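Local coordinates for beta 1-3 glucanase (Clostridium beijerinckii NCIMB 8052, PDB 5H4E), which probably hydrolyses beta-1,3-glucans, as the catalytic domain of a glycoside hydrolase of family GH64, at residues Gln302-Phe307 / Phe349-Val354. Sequence-based numbering, arbitrary orientation.
Sequences QVCAAF and FCYDDV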
ATOM      1  N   GLN A 302      -9.007  11.876   6.161  1.00 19.83           N
ATOM      2  CA  GLN A 302      -8.326  13.138   6.402  1.00 21.13           C
ATOM      3  C   GLN A 302      -7.736  13.186   7.804  1.00 19.65           C
ATOM      4  O   GLN A 302      -6.608  13.636   7.989  1.00 19.35           O
ATOM      5  CB  GLN A 302      -9.287  14.292   6.195  1.00 20.02           C
ATOM      6  CG  GLN A 302      -9.728  14.434   4.769  1.00 21.04           C
ATOM      7  CD  GLN A 302      -8.815  15.344   3.982  1.00 27.60           C
ATOM      8  OE1 GLN A 302      -7.866  15.912   4.534  1.00 28.77           O
ATOM      9  NE2 GLN A 302      -9.108  15.517   2.693  1.00 26.68           N
ATOM     10  N   VAL A 303      -8.497  12.724   8.788  1.00 19.44           N
ATOM     11  CA  VAL A 303      -8.046  12.782  10.177  1.00 21.05           C
ATOM     12  C   VAL A 303      -6.871  11.824  10.388  1.00 18.50           C
ATOM     13  O   VAL A 303      -5.853  12.178  10.988  1.00 17.56           O
ATOM     14  CB  VAL A 303      -9.212  12.468  11.149  1.00 23.31           C
ATOM     15  CG1 VAL A 303      -8.705  12.250  12.558  1.00 18.67           C
ATOM     16  CG2 VAL A 303     -10.251  13.619  11.111  1.00 21.50           C
ATOM     17  N   CYS A 304      -6.979  10.616   9.856  1.00 17.47           N
ATOM     18  CA  CYS A 304      -5.868   9.679   9.968  1.00 17.76           C
ATOM     19  C   CYS A 304      -4.586  10.243   9.335  1.00 16.43           C
ATOM     20  O   CYS A 304      -3.510  10.219   9.940  1.00 15.08           O
ATOM     21  CB  CYS A 304      -6.234   8.345   9.314  1.00 20.46           C
ATOM     22  SG  CYS A 304      -4.949   7.095   9.461  1.00 21.91           S
ATOM     23  N   ALA A 305      -4.710  10.748   8.113  1.00 17.08           N
ATOM     24  CA  ALA A 305      -3.563  11.317   7.411  1.00 16.81           C
ATOM     25  C   ALA A 305      -2.993  12.492   8.196  1.00 16.16           C
ATOM     26  O   ALA A 305      -1.777  12.659   8.266  1.00 14.47           O
ATOM     27  CB  ALA A 305      -3.952  11.752   6.003  1.00 16.99           C
ATOM     28  N   ALA A 306      -3.862  13.297   8.808  1.00 15.36           N
ATOM     29  CA  ALA A 306      -3.372  14.479   9.531  1.00 16.01           C
ATOM     30  C   ALA A 306      -2.619  14.080  10.806  1.00 16.24           C
ATOM     31  O   ALA A 306      -1.640  14.732  11.204  1.00 16.29           O
ATOM     32  CB  ALA A 306      -4.533  15.423   9.861  1.00 18.12           C
ATOM     33  N   PHE A 307      -3.059  13.001  11.442  1.00 15.66           N
ATOM     34  CA  PHE A 307      -2.302  12.459  12.562  1.00 15.59           C
ATOM     35  C   PHE A 307      -0.931  11.996  12.113  1.00 16.45           C
ATOM     36  O   PHE A 307       0.070  12.407  12.697  1.00 17.06           O
ATOM     37  CB  PHE A 307      -3.057  11.321  13.242  1.00 15.36           C
ATOM     38  CG  PHE A 307      -3.976  11.789  14.335  1.00 17.61           C
ATOM     39  CD1 PHE A 307      -3.461  12.375  15.481  1.00 21.22           C
ATOM     40  CD2 PHE A 307      -5.354  11.643  14.221  1.00 18.30           C
ATOM     41  CE1 PHE A 307      -4.307  12.811  16.503  1.00 20.43           C
ATOM     42  CE2 PHE A 307      -6.202  12.090  15.240  1.00 17.93           C
ATOM     43  CZ  PHE A 307      -5.668  12.658  16.375  1.00 18.59           C
ATOM     44  N   PHE A 349       1.890   5.519   3.995  1.00 19.52           N
ATOM     45  CA  PHE A 349       0.928   4.945   4.934  1.00 22.21           C
ATOM     46  C   PHE A 349      -0.418   4.905   4.222  1.00 21.43           C
ATOM     47  O   PHE A 349      -0.574   5.533   3.164  1.00 21.46           O
ATOM     48  CB  PHE A 349       0.843   5.745   6.251  1.00 18.55           C
ATOM     49  CG  PHE A 349       0.358   7.161   6.075  1.00 22.10           C
ATOM     50  CD1 PHE A 349       1.244   8.170   5.728  1.00 17.87           C
ATOM     51  CD2 PHE A 349      -0.982   7.481   6.251  1.00 20.31           C
ATOM     52  CE1 PHE A 349       0.805   9.481   5.555  1.00 19.60           C
ATOM     53  CE2 PHE A 349      -1.428   8.782   6.066  1.00 20.04           C
ATOM     54  CZ  PHE A 349      -0.528   9.784   5.717  1.00 18.23           C
ATOM     55  N   CYS A 350      -1.367   4.171   4.805  1.00 22.57           N
ATOM     56  CA  CYS A 350      -2.657   3.844   4.184  1.00 27.21           C
ATOM     57  C   CYS A 350      -3.334   5.011   3.470  1.00 28.43           C
ATOM     58  O   CYS A 350      -3.712   4.889   2.306  1.00 30.18           O
ATOM     59  CB  CYS A 350      -3.617   3.281   5.244  1.00 26.46           C
ATOM     60  SG  CYS A 350      -5.242   2.750   4.619  1.00 50.01           S
ATOM     61  N   TYR A 351      -3.473   6.138   4.163  1.00 25.44           N
ATOM     62  CA  TYR A 351      -4.232   7.270   3.636  1.00 25.07           C
ATOM     63  C   TYR A 351      -3.390   8.378   3.014  1.00 22.08           C
ATOM     64  O   TYR A 351      -3.799   9.547   3.001  1.00 20.51           O
ATOM     65  CB  TYR A 351      -5.091   7.862   4.750  1.00 22.02           C
ATOM     66  CG  TYR A 351      -6.302   7.020   5.086  1.00 21.77           C
ATOM     67  CD1 TYR A 351      -7.291   6.801   4.142  1.00 25.80           C
ATOM     68  CD2 TYR A 351      -6.461   6.465   6.346  1.00 23.45           C
ATOM     69  CE1 TYR A 351      -8.417   6.048   4.440  1.00 27.38           C
ATOM     70  CE2 TYR A 351      -7.583   5.711   6.659  1.00 27.14           C
ATOM     71  CZ  TYR A 351      -8.558   5.508   5.699  1.00 27.23           C
ATOM     72  OH  TYR A 351      -9.677   4.760   5.998  1.00 32.39           O
ATOM     73  N   ASP A 352      -2.224   8.016   2.485  1.00 19.76           N
ATOM     74  CA  ASP A 352      -1.310   9.010   1.944  1.00 18.52           C
ATOM     75  C   ASP A 352      -1.856   9.671   0.677  1.00 16.86           C
ATOM     76  O   ASP A 352      -1.312  10.679   0.224  1.00 19.76           O
ATOM     77  CB  ASP A 352       0.063   8.387   1.668  1.00 19.74           C
ATOM     78  CG  ASP A 352       1.216   9.257   2.178  1.00 18.71           C
ATOM     79  OD1 ASP A 352       1.023  10.487   2.323  1.00 19.26           O
ATOM     80  OD2 ASP A 352       2.309   8.715   2.447  1.00 16.12           O
ATOM     81  N   ASP A 353      -2.929   9.119   0.113  1.00 20.45           N
ATOM     82  CA  ASP A 353      -3.533   9.712  -1.076  1.00 20.29           C
ATOM     83  C   ASP A 353      -4.429  10.905  -0.707  1.00 24.35           C
ATOM     84  O   ASP A 353      -4.945  11.606  -1.587  1.00 19.97           O
ATOM     85  CB  ASP A 353      -4.304   8.656  -1.892  1.00 27.77           C
ATOM     86  CG  ASP A 353      -5.402   7.969  -1.101  1.00 29.18           C
ATOM     87  OD1 ASP A 353      -5.230   7.730   0.117  1.00 27.16           O
ATOM     88  OD2 ASP A 353      -6.443   7.661  -1.714  1.00 35.38           O
ATOM     89  N   VAL A 354      -4.585  11.153   0.595  1.00 21.11           N
ATOM     90  CA  VAL A 354      -5.271  12.372   1.031  1.00 22.47           C
ATOM     91  C   VAL A 354      -4.511  13.576   0.483  1.00 21.03           C
ATOM     92  O   VAL A 354      -3.312  13.724   0.743  1.00 21.25           O
ATOM     93  CB  VAL A 354      -5.392  12.461   2.555  1.00 19.47           C
ATOM     94  CG1 VAL A 354      -5.869  13.844   2.965  1.00 21.75           C
ATOM     95  CG2 VAL A 354      -6.369  11.406   3.054  1.00 21.39           C
TER
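Phe349 opens the loop's packing against the helix by bringing the far rim of its ring up to Ala305, CE2 lying 3.6 Å from Ala305 CA. With chi1 at 63° its CG sits between the backbone N and the carbonyl carbon, and the ring reaches the helix with Ala305 CB at its edge, while the amide of Asp352 covers part of one face. Tyr351 follows, offering a ring edge to Cys304: SG is 3.5 Å from Tyr351 CD2 and 81° off the ring normal, an edge-on sulfur-aromatic contact. The thiol of Cys350 lies over a face of the same ring, and the phenol OH makes a weak hydrogen bond to Phe289 O. The carboxylate of Asp352 salt-bridges Arg309 through OD1 and accepts hydrogen bonds from His338 and the amide of Gly348 through OD2. Val354 then closes over the methyl of Ala305, the two CB atoms 3.8 Å apart, and its CG1, anti to the backbone N, meets the carboxamide of Gln302, 3.3 Å from OE1. Arg309 NH2 also hydrogen-bonds Val354 O. Phe349, Tyr351 and Val354 thus all touch the Ala305 methyl from the loop side. Two overlapping type I beta turns, Phe349-Asp352 and Tyr351-Val354, sharing Tyr351 and Asp352, shape this loop, packed against helix 294-309 ahead of strand 361-363.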